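PDB 6RJ1: Mgp-operon protein 3 from Mycoplasma pneumoniae, which probably takes part in adhesion of the bacterium to host cells as an extracellular, membrane-tethered adhesin. Local coordinates for residues I447-Q457 against M468-W479; K592-G600 against E683-D691. One frame throughout, in Å; residues are numbered along the deposited sequence.

Overall arrangement
Both contacts lie in one chain, and both segments of contact 1 come before those of contact 2. Contact 1 sits deep, its centre about 10 Å from the centre of the chain, and packs helix 446-454 against the region where strands 464-468 and 477-482 enter an eight-stranded mixed sheet. Contact 2 lies further out, about 21 Å from that centre, and joins the end of helix 591-595 to the loop leading into strand 693-699 of the second, ten-stranded mixed sheet. Their centres are about 30 Å apart and their nearest atoms about 13 Å, so the two do not meet. Contact 1 is aromatic and backbone-paired; contact 2 combines the Arg689 bonds to carbonyls with aliphatic packing.

Contact 1 of 2, residues I447-Q457 against M468-W479; sequences ITQLYHTSTAQ and MGSDRVPSLWYW
The indole of Trp477 has Ile447 CD1 at its edge, 3.7 Å from Trp477 CH2, and Tyr451 CA and the Trp479 ring at the edge too; Leu450 CB lies 3.8 Å from Trp477 CH2. A water over the centre of one Trp477 face accepts from Leu476 N and donates weakly to Leu450 O, bridging the segments. The Tyr451 ring meets the six-membered ring of Trp479 obliquely, planes at 85°, with Tyr451 CE1 3.6 Å from Trp479 CH2. Thr455 CG2 sits above one Tyr451 face, toward the rim, and 3.6 Å from Trp479 CZ3.

Ser454 OG lies in plane at the Trp479 edge. A chi1 of 67° tucks this hydroxyl back over its own helix, where it donates to Tyr451 O and accepts a weak, bent bond from Trp477 NE1 (2.8 Å). A second water donates to Thr453 OG1 and Pro474 O.

A classic beta bulge joins helix 446-454 to strand 457-461, outermost within this chain in the eight-stranded mixed sheet and paired with 464-468: Ala456 N and Gln457 N both donate to Met468 O, and Met468 N returns a 2.8 Å bond to Gln457 O. Gln457 NE2 reaches Gly469 O at 2.9 Å, in the carbonyl plane.

Tyr451 OH bonds Leu134 O and Trp479 NE1 bonds Ala135 O. Thus Ser454 OG, Trp477 NE1, Thr453 OG1, Tyr451 OH and Trp479 NE1, all on buried residues, each have a partner.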
loop_
_atom_site.group_PDB
_atom_site.type_symbol
_atom_site.label_atom_id
_atom_site.label_comp_id
_atom_site.label_asym_id
_atom_site.label_seq_id
_atom_site.Cartn_x
_atom_site.Cartn_y
_atom_site.Cartn_z
ATOM N N ILE A 447 -16.349 3.106 4.488
ATOM C CA ILE A 447 -15.801 3.753 5.685
ATOM C C ILE A 447 -15.568 2.745 6.833
ATOM O O ILE A 447 -14.563 2.863 7.545
ATOM C CB ILE A 447 -16.631 5.004 6.108
ATOM C CG1 ILE A 447 -15.849 5.894 7.102
ATOM C CG2 ILE A 447 -18.036 4.664 6.620
ATOM C CD1 ILE A 447 -14.606 6.573 6.543
ATOM N N THR A 448 -16.457 1.744 6.980
ATOM C CA THR A 448 -16.333 0.682 7.984
ATOM C C THR A 448 -15.132 -0.206 7.615
ATOM O O THR A 448 -14.307 -0.521 8.479
ATOM C CB THR A 448 -17.645 -0.115 8.039
ATOM O OG1 THR A 448 -18.711 0.767 8.373
ATOM C CG2 THR A 448 -17.590 -1.280 9.015
ATOM N N GLN A 449 -15.037 -0.592 6.318
ATOM C CA GLN A 449 -13.964 -1.432 5.784
ATOM C C GLN A 449 -12.634 -0.749 5.928
ATOM O O GLN A 449 -11.655 -1.418 6.240
ATOM C CB GLN A 449 -14.196 -1.817 4.315
ATOM C CG GLN A 449 -15.532 -2.491 4.009
ATOM C CD GLN A 449 -15.695 -3.900 4.523
ATOM O OE1 GLN A 449 -14.889 -4.426 5.307
ATOM N NE2 GLN A 449 -16.757 -4.543 4.075
ATOM N N LEU A 450 -12.600 0.580 5.730
ATOM C CA LEU A 450 -11.385 1.370 5.891
ATOM C C LEU A 450 -10.984 1.418 7.367
ATOM O O LEU A 450 -9.792 1.328 7.659
ATOM C CB LEU A 450 -11.519 2.785 5.301
ATOM C CG LEU A 450 -11.638 2.905 3.782
ATOM C CD1 LEU A 450 -12.127 4.280 3.388
ATOM C CD2 LEU A 450 -10.340 2.572 3.087
ATOM N N TYR A 451 -11.960 1.494 8.299
ATOM C CA TYR A 451 -11.622 1.480 9.721
ATOM C C TYR A 451 -11.034 0.129 10.143
ATOM O O TYR A 451 -9.950 0.093 10.734
ATOM C CB TYR A 451 -12.795 1.902 10.631
ATOM C CG TYR A 451 -12.428 1.834 12.102
ATOM C CD1 TYR A 451 -11.689 2.852 12.707
ATOM C CD2 TYR A 451 -12.730 0.707 12.866
ATOM C CE1 TYR A 451 -11.290 2.762 14.038
ATOM C CE2 TYR A 451 -12.328 0.604 14.196
ATOM C CZ TYR A 451 -11.616 1.636 14.778
ATOM O OH TYR A 451 -11.239 1.533 16.089
ATOM N N HIS A 452 -11.751 -0.973 9.832
ATOM C CA HIS A 452 -11.348 -2.347 10.157
ATOM C C HIS A 452 -9.982 -2.719 9.579
ATOM O O HIS A 452 -9.176 -3.313 10.289
ATOM C CB HIS A 452 -12.422 -3.341 9.711
ATOM C CG HIS A 452 -12.248 -4.708 10.287
ATOM N ND1 HIS A 452 -11.673 -5.723 9.558
ATOM C CD2 HIS A 452 -12.581 -5.182 11.510
ATOM C CE1 HIS A 452 -11.681 -6.784 10.347
ATOM N NE2 HIS A 452 -12.217 -6.504 11.534
ATOM N N THR A 453 -9.705 -2.348 8.316
ATOM C CA THR A 453 -8.407 -2.624 7.686
ATOM C C THR A 453 -7.287 -1.694 8.209
ATOM O O THR A 453 -6.136 -2.111 8.227
ATOM C CB THR A 453 -8.498 -2.626 6.145
ATOM O OG1 THR A 453 -9.055 -1.398 5.678
ATOM C CG2 THR A 453 -9.284 -3.810 5.593
ATOM N N SER A 454 -7.609 -0.451 8.628
ATOM C CA SER A 454 -6.606 0.506 9.127
ATOM C C SER A 454 -5.973 0.116 10.481
ATOM O O SER A 454 -4.891 0.606 10.819
ATOM C CB SER A 454 -7.165 1.922 9.185
ATOM O OG SER A 454 -8.193 2.051 10.153
ATOM N N THR A 455 -6.645 -0.758 11.246
ATOM C CA THR A 455 -6.157 -1.216 12.548
ATOM C C THR A 455 -5.506 -2.579 12.326
ATOM O O THR A 455 -6.044 -3.612 12.749
ATOM C CB THR A 455 -7.301 -1.184 13.574
ATOM O OG1 THR A 455 -8.311 -2.125 13.203
ATOM C CG2 THR A 455 -7.921 0.196 13.720
ATOM N N ALA A 456 -4.348 -2.573 11.621
ATOM C CA ALA A 456 -3.652 -3.788 11.203
ATOM C C ALA A 456 -2.246 -4.018 11.792
ATOM O O ALA A 456 -1.905 -5.167 12.089
ATOM C CB ALA A 456 -3.581 -3.831 9.678
ATOM N N GLN A 457 -1.416 -2.964 11.899
ATOM C CA GLN A 457 -0.030 -3.117 12.367
ATOM C C GLN A 457 0.335 -2.103 13.439
ATOM O O GLN A 457 -0.034 -0.938 13.310
ATOM C CB GLN A 457 0.948 -2.966 11.182
ATOM C CG GLN A 457 0.659 -3.843 9.973
ATOM C CD GLN A 457 1.672 -3.619 8.890
ATOM O OE1 GLN A 457 2.809 -4.091 8.981
ATOM N NE2 GLN A 457 1.280 -2.897 7.841
ATOM N N MET A 468 -0.913 1.436 12.106
ATOM C CA MET A 468 -1.060 1.694 10.667
ATOM C C MET A 468 -1.861 0.572 9.991
ATOM O O MET A 468 -2.061 -0.498 10.586
ATOM C CB MET A 468 0.304 1.910 9.993
ATOM C CG MET A 468 0.941 3.233 10.341
ATOM S SD MET A 468 2.512 3.502 9.486
ATOM C CE MET A 468 2.978 5.101 10.144
ATOM N N GLY A 469 -2.333 0.847 8.774
ATOM C CA GLY A 469 -3.169 -0.052 7.986
ATOM C C GLY A 469 -2.444 -1.227 7.388
ATOM O O GLY A 469 -1.237 -1.387 7.597
ATOM N N SER A 470 -3.184 -2.057 6.627
ATOM C CA SER A 470 -2.641 -3.253 5.980
ATOM C C SER A 470 -1.943 -2.951 4.658
ATOM O O SER A 470 -2.033 -1.832 4.146
ATOM C CB SER A 470 -3.722 -4.324 5.811
ATOM O OG SER A 470 -4.679 -4.009 4.813
ATOM N N ASP A 471 -1.224 -3.944 4.133
ATOM C CA ASP A 471 -0.515 -3.862 2.857
ATOM C C ASP A 471 -1.392 -4.247 1.665
ATOM O O ASP A 471 -0.957 -4.091 0.520
ATOM C CB ASP A 471 0.780 -4.722 2.864
ATOM C CG ASP A 471 0.716 -6.084 3.546
ATOM O OD1 ASP A 471 -0.268 -6.828 3.307
ATOM O OD2 ASP A 471 1.665 -6.416 4.298
ATOM N N ARG A 472 -2.622 -4.723 1.916
ATOM C CA ARG A 472 -3.455 -5.159 0.814
ATOM C C ARG A 472 -4.655 -4.263 0.536
ATOM O O ARG A 472 -5.227 -4.373 -0.547
ATOM C CB ARG A 472 -3.870 -6.622 0.979
ATOM C CG ARG A 472 -3.585 -7.408 -0.297
ATOM C CD ARG A 472 -2.768 -8.640 -0.032
ATOM N NE ARG A 472 -3.618 -9.807 0.179
ATOM C CZ ARG A 472 -3.811 -10.378 1.361
ATOM N NH1 ARG A 472 -4.594 -11.442 1.469
ATOM N NH2 ARG A 472 -3.210 -9.897 2.444
ATOM N N VAL A 473 -5.029 -3.365 1.478
ATOM C CA VAL A 473 -6.129 -2.396 1.304
ATOM C C VAL A 473 -5.569 -1.000 1.647
ATOM O O VAL A 473 -4.881 -0.882 2.665
ATOM C CB VAL A 473 -7.387 -2.749 2.150
ATOM C CG1 VAL A 473 -8.462 -1.676 2.050
ATOM C CG2 VAL A 473 -7.966 -4.097 1.761
ATOM N N PRO A 474 -5.834 0.061 0.826
ATOM C CA PRO A 474 -5.313 1.400 1.167
ATOM C C PRO A 474 -5.924 1.954 2.453
ATOM O O PRO A 474 -7.085 1.675 2.763
ATOM C CB PRO A 474 -5.681 2.245 -0.056
ATOM C CG PRO A 474 -6.852 1.562 -0.650
ATOM C CD PRO A 474 -6.612 0.104 -0.434
ATOM N N SER A 475 -5.112 2.681 3.229
ATOM C CA SER A 475 -5.517 3.281 4.491
ATOM C C SER A 475 -5.363 4.796 4.416
ATOM O O SER A 475 -4.349 5.291 3.930
ATOM C CB SER A 475 -4.738 2.680 5.657
ATOM O OG SER A 475 -3.344 2.905 5.554
ATOM N N LEU A 476 -6.390 5.522 4.873
ATOM C CA LEU A 476 -6.466 6.973 4.831
ATOM C C LEU A 476 -5.997 7.661 6.110
ATOM O O LEU A 476 -5.852 8.890 6.139
ATOM C CB LEU A 476 -7.906 7.395 4.469
ATOM C CG LEU A 476 -8.261 7.483 2.973
ATOM C CD1 LEU A 476 -8.288 6.101 2.294
ATOM C CD2 LEU A 476 -9.606 8.122 2.787
ATOM N N TRP A 477 -5.753 6.880 7.167
ATOM C CA TRP A 477 -5.334 7.420 8.462
ATOM C C TRP A 477 -4.430 6.465 9.242
ATOM O O TRP A 477 -4.268 5.304 8.856
ATOM C CB TRP A 477 -6.567 7.829 9.291
ATOM C CG TRP A 477 -7.565 6.723 9.443
ATOM C CD1 TRP A 477 -7.480 5.650 10.285
ATOM C CD2 TRP A 477 -8.792 6.569 8.715
ATOM N NE1 TRP A 477 -8.590 4.850 10.145
ATOM C CE2 TRP A 477 -9.408 5.383 9.178
ATOM C CE3 TRP A 477 -9.446 7.332 7.733
ATOM C CZ2 TRP A 477 -10.637 4.937 8.680
ATOM C CZ3 TRP A 477 -10.660 6.884 7.234
ATOM C CH2 TRP A 477 -11.240 5.697 7.703
ATOM N N TYR A 478 -3.834 6.962 10.338
ATOM C CA TYR A 478 -2.936 6.192 11.206
ATOM C C TYR A 478 -3.012 6.724 12.631
ATOM O O TYR A 478 -3.405 7.867 12.833
ATOM C CB TYR A 478 -1.489 6.239 10.679
ATOM C CG TYR A 478 -0.883 7.629 10.666
ATOM C CD1 TYR A 478 -1.162 8.523 9.635
ATOM C CD2 TYR A 478 -0.016 8.042 11.675
ATOM C CE1 TYR A 478 -0.607 9.798 9.615
ATOM C CE2 TYR A 478 0.547 9.317 11.665
ATOM C CZ TYR A 478 0.254 10.189 10.628
ATOM O OH TYR A 478 0.812 11.442 10.606
ATOM N N TRP A 479 -2.622 5.916 13.609
ATOM C CA TRP A 479 -2.674 6.323 15.008
ATOM C C TRP A 479 -1.322 6.573 15.634
ATOM O O TRP A 479 -0.357 5.899 15.303
ATOM C CB TRP A 479 -3.411 5.268 15.840
ATOM C CG TRP A 479 -4.895 5.384 15.764
ATOM C CD1 TRP A 479 -5.702 6.121 16.578
ATOM C CD2 TRP A 479 -5.756 4.746 14.812
ATOM N NE1 TRP A 479 -7.016 5.987 16.190
ATOM C CE2 TRP A 479 -7.081 5.127 15.122
ATOM C CE3 TRP A 479 -5.538 3.882 13.725
ATOM C CZ2 TRP A 479 -8.180 4.679 14.383
ATOM C CZ3 TRP A 479 -6.629 3.437 12.997
ATOM C CH2 TRP A 479 -7.931 3.833 13.326
HETATM O O HOH W 1 -8.283 3.875 6.183
HETATM O O HOH W 2 -7.622 0.896 5.508
#

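Contact 2 of 2, residues K592-G600 against E683-D691; sequences KALVENTAG and EERLPSRTD
Arg689 reaches across to the chain leaving helix 591-595, and its guanidinium meets a row of backbone carbonyls. The side chain bends at chi2 and chi3, folding CG and CD past Val595 O, each 3.7 Å from it, before the planar group turns to the turn beyond. NH2 gives a 2.7 Å bond to Asn597 O, lying in that carbonyl's plane on a lone pair, although the oxygen is tilted 21° from the guanidinium plane. NH2 also makes a weak bond to Val595 O (2.8 Å), and a weak one from NH1 joins it on Asn597 O.

The amide of Asn597 is turned 29° from the guanidinium, with CB 3.8 Å from Arg689 NH2. Asn597 OD1 accepts from both Ala599 N and Gly584 N, which helps to hold the turn that presents the Asn597 carbonyl. On the arginine, NE donates to Thr581 O, and Phe508 makes a cation-pi contact, so the group is gripped from several directions.

Apolar packing joins Leu594 and Val595 to Leu686 and Pro687. Leu594 CB rests on Pro687 CD at 3.9 Å, and its CD2 meets Leu686 CD2 at 3.8 Å, the two side chains at about a right angle. The side chains of Val595 and Pro687 also cross near a right angle, Val595 CG1 4.1 Å from Pro687 CG. Separately, Leu594 CD1 lies against Glu684 OE1, the two side chains crossing obliquely.

A positive guanidinium beside these carbonyls may interact favourably with the dipole of the helix, though only modestly, since the helix is short. An arginine from the loop before strand 693-699 thus bonds carbonyls at and just after the end of helix 591-595, with an Asx turn at Asn597 on one side and, on the other, an ST turn and ST motif in which Ser688 OG accepts from Thr690 N and Asp691 N.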
loop_
_atom_site.group_PDB
_atom_site.type_symbol
_atom_site.label_atom_id
_atom_site.label_comp_id
_atom_site.label_asym_id
_atom_site.label_seq_id
_atom_site.Cartn_x
_atom_site.Cartn_y
_atom_site.Cartn_z
ATOM N N LYS A 592 18.880 12.521 -10.020
ATOM C CA LYS A 592 18.175 13.782 -9.764
ATOM C C LYS A 592 17.590 14.424 -11.008
ATOM O O LYS A 592 16.459 14.901 -10.951
ATOM C CB LYS A 592 19.028 14.792 -8.987
ATOM C CG LYS A 592 18.165 15.757 -8.162
ATOM C CD LYS A 592 18.978 16.637 -7.214
ATOM C CE LYS A 592 18.245 16.926 -5.921
ATOM N NZ LYS A 592 18.176 15.730 -5.029
ATOM N N ALA A 593 18.327 14.424 -12.127
ATOM C CA ALA A 593 17.824 15.016 -13.365
ATOM C C ALA A 593 16.614 14.260 -13.892
ATOM O O ALA A 593 15.667 14.895 -14.368
ATOM C CB ALA A 593 18.917 15.062 -14.416
ATOM N N LEU A 594 16.626 12.916 -13.771
ATOM C CA LEU A 594 15.538 12.045 -14.219
ATOM C C LEU A 594 14.269 12.248 -13.411
ATOM O O LEU A 594 13.195 12.364 -13.997
ATOM C CB LEU A 594 15.948 10.564 -14.180
ATOM C CG LEU A 594 16.926 10.070 -15.242
ATOM C CD1 LEU A 594 17.454 8.708 -14.880
ATOM C CD2 LEU A 594 16.288 10.009 -16.609
ATOM N N VAL A 595 14.388 12.303 -12.075
ATOM C CA VAL A 595 13.235 12.458 -11.184
ATOM C C VAL A 595 12.678 13.891 -11.216
ATOM O O VAL A 595 11.484 14.084 -10.971
ATOM C CB VAL A 595 13.477 11.940 -9.740
ATOM C CG1 VAL A 595 13.770 10.445 -9.749
ATOM C CG2 VAL A 595 14.586 12.715 -9.027
ATOM N N GLU A 596 13.525 14.883 -11.543
ATOM C CA GLU A 596 13.089 16.275 -11.636
ATOM C C GLU A 596 12.641 16.645 -13.060
ATOM O O GLU A 596 12.240 17.787 -13.278
ATOM C CB GLU A 596 14.154 17.249 -11.095
ATOM C CG GLU A 596 14.375 17.148 -9.591
ATOM C CD GLU A 596 15.315 18.170 -8.973
ATOM O OE1 GLU A 596 14.945 18.751 -7.927
ATOM O OE2 GLU A 596 16.421 18.384 -9.522
ATOM N N ASN A 597 12.682 15.685 -14.021
ATOM C CA ASN A 597 12.237 15.910 -15.403
ATOM C C ASN A 597 10.780 16.341 -15.429
ATOM O O ASN A 597 9.946 15.789 -14.726
ATOM C CB ASN A 597 12.474 14.695 -16.288
ATOM C CG ASN A 597 12.158 14.945 -17.739
ATOM O OD1 ASN A 597 11.089 14.598 -18.223
ATOM N ND2 ASN A 597 13.083 15.545 -18.473
ATOM N N THR A 598 10.497 17.368 -16.209
ATOM C CA THR A 598 9.209 18.055 -16.306
ATOM C C THR A 598 8.100 17.237 -17.040
ATOM O O THR A 598 6.928 17.563 -16.862
ATOM C CB THR A 598 9.512 19.431 -16.898
ATOM O OG1 THR A 598 9.522 20.363 -15.826
ATOM C CG2 THR A 598 8.581 19.867 -18.024
ATOM N N ALA A 599 8.445 16.178 -17.802
ATOM C CA ALA A 599 7.453 15.388 -18.544
ATOM C C ALA A 599 6.290 14.886 -17.688
ATOM O O ALA A 599 6.474 14.047 -16.799
ATOM C CB ALA A 599 8.112 14.237 -19.288
ATOM N N GLY A 600 5.117 15.469 -17.938
ATOM C CA GLY A 600 3.863 15.129 -17.274
ATOM C C GLY A 600 3.618 15.779 -15.930
ATOM O O GLY A 600 2.722 15.345 -15.207
ATOM N N GLU A 683 22.289 3.082 -21.200
ATOM C CA GLU A 683 20.850 2.905 -21.055
ATOM C C GLU A 683 20.393 3.073 -19.617
ATOM O O GLU A 683 20.879 2.380 -18.718
ATOM C CB GLU A 683 20.403 1.553 -21.635
ATOM C CG GLU A 683 18.902 1.448 -21.833
ATOM C CD GLU A 683 18.458 0.156 -22.482
ATOM O OE1 GLU A 683 18.358 -0.871 -21.768
ATOM O OE2 GLU A 683 18.196 0.178 -23.705
ATOM N N GLU A 684 19.482 4.035 -19.413
ATOM C CA GLU A 684 18.895 4.358 -18.119
ATOM C C GLU A 684 17.396 4.201 -18.172
ATOM O O GLU A 684 16.771 4.608 -19.153
ATOM C CB GLU A 684 19.269 5.782 -17.674
ATOM C CG GLU A 684 20.494 5.819 -16.771
ATOM C CD GLU A 684 20.757 7.148 -16.086
ATOM O OE1 GLU A 684 20.568 7.229 -14.849
ATOM O OE2 GLU A 684 21.154 8.107 -16.788
ATOM N N ARG A 685 16.819 3.599 -17.117
ATOM C CA ARG A 685 15.381 3.412 -16.995
ATOM C C ARG A 685 14.764 4.733 -16.610
ATOM O O ARG A 685 15.214 5.372 -15.660
ATOM C CB ARG A 685 15.032 2.334 -15.963
ATOM C CG ARG A 685 13.573 1.908 -16.021
ATOM C CD ARG A 685 13.246 0.830 -15.020
ATOM N NE ARG A 685 13.336 1.311 -13.640
ATOM C CZ ARG A 685 13.277 0.519 -12.573
ATOM N NH1 ARG A 685 13.362 1.032 -11.351
ATOM N NH2 ARG A 685 13.119 -0.790 -12.719
ATOM N N LEU A 686 13.757 5.158 -17.382
ATOM C CA LEU A 686 13.038 6.408 -17.163
ATOM C C LEU A 686 12.002 6.206 -16.061
ATOM O O LEU A 686 11.155 5.311 -16.159
ATOM C CB LEU A 686 12.410 6.920 -18.462
ATOM C CG LEU A 686 13.377 7.200 -19.611
ATOM C CD1 LEU A 686 12.630 7.378 -20.908
ATOM C CD2 LEU A 686 14.263 8.394 -19.323
ATOM N N PRO A 687 12.094 6.971 -14.956
ATOM C CA PRO A 687 11.162 6.735 -13.852
ATOM C C PRO A 687 9.821 7.439 -13.968
ATOM O O PRO A 687 9.721 8.533 -14.533
ATOM C CB PRO A 687 11.942 7.229 -12.635
ATOM C CG PRO A 687 12.821 8.333 -13.177
ATOM C CD PRO A 687 13.057 8.050 -14.638
ATOM N N SER A 688 8.792 6.806 -13.397
ATOM C CA SER A 688 7.464 7.367 -13.263
ATOM C C SER A 688 7.515 8.135 -11.934
ATOM O O SER A 688 8.283 7.775 -11.030
ATOM C CB SER A 688 6.409 6.265 -13.200
ATOM O OG SER A 688 5.175 6.730 -12.675
ATOM N N ARG A 689 6.737 9.204 -11.827
ATOM C CA ARG A 689 6.725 9.982 -10.607
ATOM C C ARG A 689 5.364 9.875 -9.901
ATOM O O ARG A 689 5.130 10.582 -8.923
ATOM C CB ARG A 689 7.112 11.436 -10.917
ATOM C CG ARG A 689 8.612 11.747 -10.878
ATOM C CD ARG A 689 9.426 11.168 -12.031
ATOM N NE ARG A 689 8.930 11.597 -13.340
ATOM C CZ ARG A 689 9.356 12.675 -13.990
ATOM N NH1 ARG A 689 8.841 12.991 -15.171
ATOM N NH2 ARG A 689 10.298 13.445 -13.464
ATOM N N THR A 690 4.475 8.967 -10.386
ATOM C CA THR A 690 3.128 8.754 -9.833
ATOM C C THR A 690 2.715 7.283 -9.741
ATOM O O THR A 690 1.815 6.952 -8.970
ATOM C CB THR A 690 2.055 9.557 -10.609
ATOM O OG1 THR A 690 2.142 9.294 -12.015
ATOM C CG2 THR A 690 2.089 11.051 -10.312
ATOM N N ASP A 691 3.338 6.409 -10.538
ATOM C CA ASP A 691 2.983 4.991 -10.560
ATOM C C ASP A 691 4.051 4.097 -9.950
ATOM O O ASP A 691 5.239 4.325 -10.175
ATOM C CB ASP A 691 2.620 4.546 -11.986
ATOM C CG ASP A 691 1.390 5.261 -12.533
ATOM O OD1 ASP A 691 0.262 4.804 -12.248
ATOM O OD2 ASP A 691 1.555 6.284 -13.235
#